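Local coordinates for protein pyrrolidone-carboxylate peptidase (PDB 1X10) that removes N-terminal pyroglutamyl (5-oxoprolyl) groups from polypeptides as a thiol peptidase of the C15 family, and assembles as a homotetramer, at residues R39-V51 and I86-I98. The protein carries 3 engineered substitutions. Numbering follows the deposited sequence.
Sequences RVLPVVFGKAKEV and IDARIPDNEGKKI
Phe45 and Asp92 join two loops of the alpha/beta fold of this C15 peptidase: the connection from strand 34-41 to helix 47-59, and the long excursion between strands 76-83 and 110-112, which folds here into an Asx turn overlapping a type I beta turn, Asp92 to Gly95. The tight part surrounds the Phe45 ring. Ile86 CG2 lies 3.5 Å from Phe45 CE2, Ile98 CD1 packs against the root of the ring at CB and CG, and Ala88 CB touches more distantly; Tyr144 of helix 141-156 adds an edge-to-face ring contact. Asp92 knits the turn to this cluster. Its OD2 accepts the backbone N of Glu94 and of Lys96 from opposite faces of the carboxylate, fixing the group's rotation, while OD1 receives Phe45 N at 2.9 Å on its anti side, a little out of the carboxylate plane. The CG of Asp92 sits between its own N and carbonyl carbon (chi1 65°), which brings the carboxylate within reach of the Glu94 and Lys96 amides. With an alanine in its place, Phe45 N and these two amides would probably lose their shared acceptor group. A straight bond from Asn93 N to Val43 O (2.8 Å, 170°) joins the two backbones at the inverse gamma turn centred on Val43. Toward solvent the contact thins to long polar chains: Glu94 CG lies across Val44 CG1 at 3.4 Å, and its carboxylate meets Lys47 in an exposed salt bridge. Further in, Lys96, bent at chi3 and chi4, brings NZ to 2.9 Å from Phe45 O, 25° off the carbonyl plane.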
loop_
_atom_site.group_PDB
_atom_site.type_symbol
_atom_site.label_atom_id
_atom_site.label_comp_id
_atom_site.label_asym_id
_atom_site.label_seq_id
_atom_site.Cartn_x
_atom_site.Cartn_y
_atom_site.Cartn_z
ATOM N N ARG A 39 -10.829 -16.218 26.748
ATOM C CA ARG A 39 -9.675 -15.923 27.593
ATOM C C ARG A 39 -8.671 -15.016 26.895
ATOM O O ARG A 39 -8.474 -15.105 25.687
ATOM C CB ARG A 39 -8.992 -17.227 28.003
ATOM C CG ARG A 39 -9.881 -18.174 28.808
ATOM C CD ARG A 39 -10.082 -17.673 30.233
ATOM N NE ARG A 39 -10.700 -18.691 31.079
ATOM C CZ ARG A 39 -12.005 -18.924 31.150
ATOM N NH1 ARG A 39 -12.858 -18.205 30.428
ATOM N NH2 ARG A 39 -12.459 -19.895 31.934
ATOM N N VAL A 40 -8.027 -14.149 27.671
ATOM C CA VAL A 40 -7.040 -13.227 27.127
ATOM C C VAL A 40 -5.631 -13.750 27.400
ATOM O O VAL A 40 -5.333 -14.207 28.505
ATOM C CB VAL A 40 -7.190 -11.822 27.753
ATOM C CG1 VAL A 40 -6.209 -10.848 27.109
ATOM C CG2 VAL A 40 -8.619 -11.327 27.580
ATOM N N LEU A 41 -4.772 -13.684 26.390
ATOM C CA LEU A 41 -3.395 -14.154 26.522
ATOM C C LEU A 41 -2.407 -12.997 26.531
ATOM O O LEU A 41 -2.640 -11.966 25.899
ATOM C CB LEU A 41 -3.047 -15.085 25.362
ATOM C CG LEU A 41 -3.908 -16.339 25.231
ATOM C CD1 LEU A 41 -3.518 -17.098 23.957
ATOM C CD2 LEU A 41 -3.714 -17.215 26.464
ATOM N N PRO A 42 -1.290 -13.149 27.255
ATOM C CA PRO A 42 -0.293 -12.079 27.300
ATOM C C PRO A 42 0.529 -12.124 26.013
ATOM O O PRO A 42 0.684 -13.189 25.419
ATOM C CB PRO A 42 0.541 -12.446 28.524
ATOM C CG PRO A 42 0.547 -13.954 28.461
ATOM C CD PRO A 42 -0.909 -14.266 28.141
ATOM N N VAL A 43 1.024 -10.975 25.567
ATOM C CA VAL A 43 1.844 -10.936 24.362
ATOM C C VAL A 43 3.279 -11.066 24.869
ATOM O O VAL A 43 4.080 -10.130 24.807
ATOM C CB VAL A 43 1.652 -9.609 23.591
ATOM C CG1 VAL A 43 2.514 -9.603 22.332
ATOM C CG2 VAL A 43 0.180 -9.448 23.198
ATOM N N VAL A 44 3.582 -12.258 25.374
ATOM C CA VAL A 44 4.882 -12.560 25.955
ATOM C C VAL A 44 5.257 -14.008 25.669
ATOM O O VAL A 44 4.511 -14.918 26.010
ATOM C CB VAL A 44 4.834 -12.379 27.488
ATOM C CG1 VAL A 44 6.202 -12.703 28.099
ATOM C CG2 VAL A 44 4.384 -10.959 27.834
ATOM N N PHE A 45 6.409 -14.226 25.044
ATOM C CA PHE A 45 6.837 -15.586 24.757
ATOM C C PHE A 45 7.061 -16.322 26.078
ATOM O O PHE A 45 7.515 -15.729 27.054
ATOM C CB PHE A 45 8.132 -15.588 23.942
ATOM C CG PHE A 45 7.978 -15.040 22.552
ATOM C CD1 PHE A 45 8.467 -13.779 22.223
ATOM C CD2 PHE A 45 7.351 -15.794 21.565
ATOM C CE1 PHE A 45 8.338 -13.278 20.925
ATOM C CE2 PHE A 45 7.216 -15.307 20.267
ATOM C CZ PHE A 45 7.712 -14.045 19.945
ATOM N N GLY A 46 6.748 -17.614 26.096
ATOM C CA GLY A 46 6.910 -18.399 27.307
ATOM C C GLY A 46 5.658 -18.315 28.161
ATOM O O GLY A 46 4.915 -19.288 28.288
ATOM N N LYS A 47 5.420 -17.143 28.739
ATOM C CA LYS A 47 4.253 -16.927 29.577
ATOM C C LYS A 47 2.971 -17.258 28.813
ATOM O O LYS A 47 2.060 -17.887 29.357
ATOM C CB LYS A 47 4.219 -15.474 30.053
ATOM C CG LYS A 47 3.161 -15.181 31.102
ATOM C CD LYS A 47 3.395 -13.812 31.735
ATOM C CE LYS A 47 4.767 -13.741 32.411
ATOM N NZ LYS A 47 5.033 -12.420 33.057
ATOM N N ALA A 48 2.908 -16.838 27.551
ATOM C CA ALA A 48 1.738 -17.102 26.722
ATOM C C ALA A 48 1.529 -18.607 26.581
ATOM O O ALA A 48 0.396 -19.089 26.583
ATOM C CB ALA A 48 1.911 -16.464 25.350
ATOM N N LYS A 49 2.624 -19.349 26.454
ATOM C CA LYS A 49 2.528 -20.800 26.327
ATOM C C LYS A 49 1.967 -21.404 27.613
ATOM O O LYS A 49 1.107 -22.280 27.571
ATOM C CB LYS A 49 3.902 -21.410 26.037
ATOM C CG LYS A 49 3.855 -22.912 25.784
ATOM C CD LYS A 49 5.189 -23.448 25.298
ATOM C CE LYS A 49 6.164 -23.654 26.436
ATOM N NZ LYS A 49 5.745 -24.799 27.296
ATOM N N GLU A 50 2.461 -20.930 28.752
ATOM C CA GLU A 50 2.005 -21.420 30.052
ATOM C C GLU A 50 0.502 -21.240 30.185
ATOM O O GLU A 50 -0.223 -22.185 30.501
ATOM C CB GLU A 50 2.685 -20.654 31.190
ATOM C CG GLU A 50 4.181 -20.838 31.288
ATOM C CD GLU A 50 4.777 -20.029 32.428
ATOM O OE1 GLU A 50 4.307 -20.188 33.576
ATOM O OE2 GLU A 50 5.710 -19.236 32.179
ATOM N N VAL A 51 0.046 -20.013 29.959
ATOM C CA VAL A 51 -1.370 -19.690 30.056
ATOM C C VAL A 51 -2.184 -20.522 29.068
ATOM O O VAL A 51 -3.221 -21.079 29.427
ATOM C CB VAL A 51 -1.617 -18.186 29.783
ATOM C CG1 VAL A 51 -3.100 -17.873 29.876
ATOM C CG2 VAL A 51 -0.837 -17.347 30.785
ATOM N N ILE A 86 10.190 -18.907 15.584
ATOM C CA ILE A 86 10.005 -17.619 16.225
ATOM C C ILE A 86 11.064 -16.677 15.666
ATOM O O ILE A 86 12.259 -16.976 15.716
ATOM C CB ILE A 86 10.201 -17.698 17.751
ATOM C CG1 ILE A 86 9.208 -18.688 18.359
ATOM C CG2 ILE A 86 10.013 -16.315 18.366
ATOM C CD1 ILE A 86 9.461 -18.978 19.810
ATOM N N ASP A 87 10.621 -15.556 15.111
ATOM C CA ASP A 87 11.530 -14.555 14.575
ATOM C C ASP A 87 10.776 -13.242 14.705
ATOM O O ASP A 87 10.164 -12.762 13.753
ATOM C CB ASP A 87 11.869 -14.826 13.106
ATOM C CG ASP A 87 13.189 -14.184 12.689
ATOM O OD1 ASP A 87 13.449 -14.048 11.472
ATOM O OD2 ASP A 87 13.976 -13.822 13.596
ATOM N N ALA A 88 10.821 -12.680 15.906
ATOM C CA ALA A 88 10.121 -11.440 16.221
ATOM C C ALA A 88 10.705 -10.192 15.567
ATOM O O ALA A 88 11.898 -9.922 15.690
ATOM C CB ALA A 88 10.078 -11.258 17.729
ATOM N N ARG A 89 9.850 -9.432 14.883
ATOM C CA ARG A 89 10.272 -8.194 14.233
ATOM C C ARG A 89 10.387 -7.133 15.325
ATOM O O ARG A 89 11.136 -6.163 15.194
ATOM C CB ARG A 89 9.242 -7.748 13.190
ATOM C CG ARG A 89 9.812 -6.819 12.120
ATOM C CD ARG A 89 8.766 -5.835 11.611
ATOM N NE ARG A 89 8.530 -4.768 12.582
ATOM C CZ ARG A 89 7.597 -3.830 12.462
ATOM N NH1 ARG A 89 6.793 -3.820 11.405
ATOM N NH2 ARG A 89 7.466 -2.898 13.398
ATOM N N ILE A 90 9.622 -7.325 16.397
ATOM C CA ILE A 90 9.634 -6.426 17.547
ATOM C C ILE A 90 9.664 -7.307 18.796
ATOM O O ILE A 90 9.300 -8.477 18.742
ATOM C CB ILE A 90 8.368 -5.527 17.606
ATOM C CG1 ILE A 90 7.112 -6.392 17.736
ATOM C CG2 ILE A 90 8.285 -4.656 16.354
ATOM C CD1 ILE A 90 5.847 -5.597 17.976
ATOM N N PRO A 91 10.113 -6.765 19.935
ATOM C CA PRO A 91 10.142 -7.600 21.138
ATOM C C PRO A 91 8.742 -7.809 21.710
ATOM O O PRO A 91 7.811 -7.073 21.372
ATOM C CB PRO A 91 11.035 -6.804 22.082
ATOM C CG PRO A 91 10.711 -5.393 21.721
ATOM C CD PRO A 91 10.656 -5.422 20.206
ATOM N N ASP A 92 8.586 -8.819 22.561
ATOM C CA ASP A 92 7.289 -9.061 23.172
ATOM C C ASP A 92 7.116 -8.043 24.297
ATOM O O ASP A 92 7.982 -7.188 24.492
ATOM C CB ASP A 92 7.183 -10.504 23.690
ATOM C CG ASP A 92 8.140 -10.807 24.827
ATOM O OD1 ASP A 92 8.251 -12.001 25.182
ATOM O OD2 ASP A 92 8.774 -9.878 25.370
ATOM N N ASN A 93 6.011 -8.131 25.033
ATOM C CA ASN A 93 5.741 -7.183 26.107
ATOM C C ASN A 93 6.743 -7.160 27.258
ATOM O O ASN A 93 6.677 -6.282 28.118
ATOM C CB ASN A 93 4.322 -7.394 26.650
ATOM C CG ASN A 93 3.257 -6.734 25.776
ATOM O OD1 ASN A 93 2.056 -6.929 25.979
ATOM N ND2 ASN A 93 3.699 -5.941 24.804
ATOM N N GLU A 94 7.665 -8.114 27.291
ATOM C CA GLU A 94 8.661 -8.121 28.358
ATOM C C GLU A 94 10.048 -7.835 27.785
ATOM O O GLU A 94 11.067 -8.102 28.426
ATOM C CB GLU A 94 8.649 -9.457 29.107
ATOM C CG GLU A 94 7.276 -9.833 29.651
ATOM C CD GLU A 94 7.339 -10.790 30.830
ATOM O OE1 GLU A 94 8.179 -11.711 30.823
ATOM O OE2 GLU A 94 6.530 -10.625 31.767
ATOM N N GLY A 95 10.072 -7.290 26.572
ATOM C CA GLY A 95 11.328 -6.943 25.927
ATOM C C GLY A 95 12.090 -8.072 25.253
ATOM O O GLY A 95 13.220 -7.877 24.808
ATOM N N LYS A 96 11.485 -9.252 25.171
ATOM C CA LYS A 96 12.145 -10.392 24.548
ATOM C C LYS A 96 11.930 -10.427 23.038
ATOM O O LYS A 96 10.799 -10.529 22.561
ATOM C CB LYS A 96 11.656 -11.706 25.177
ATOM C CG LYS A 96 12.073 -11.887 26.634
ATOM C CD LYS A 96 11.879 -13.321 27.125
ATOM C CE LYS A 96 10.522 -13.548 27.789
ATOM N NZ LYS A 96 9.363 -13.470 26.871
ATOM N N LYS A 97 13.028 -10.338 22.292
ATOM C CA LYS A 97 12.983 -10.367 20.836
ATOM C C LYS A 97 13.715 -11.618 20.357
ATOM O O LYS A 97 14.893 -11.568 20.003
ATOM C CB LYS A 97 13.648 -9.112 20.270
ATOM C CG LYS A 97 13.463 -8.915 18.772
ATOM C CD LYS A 97 14.063 -7.587 18.331
ATOM C CE LYS A 97 13.819 -7.317 16.853
ATOM N NZ LYS A 97 14.455 -8.347 15.982
ATOM N N ILE A 98 13.005 -12.742 20.358
ATOM C CA ILE A 98 13.572 -14.022 19.953
ATOM C C ILE A 98 13.704 -14.138 18.438
ATOM O O ILE A 98 12.778 -13.818 17.696
ATOM C CB ILE A 98 12.705 -15.188 20.485
ATOM C CG1 ILE A 98 12.596 -15.092 22.012
ATOM C CG2 ILE A 98 13.305 -16.521 20.071
ATOM C CD1 ILE A 98 11.695 -16.137 22.639
#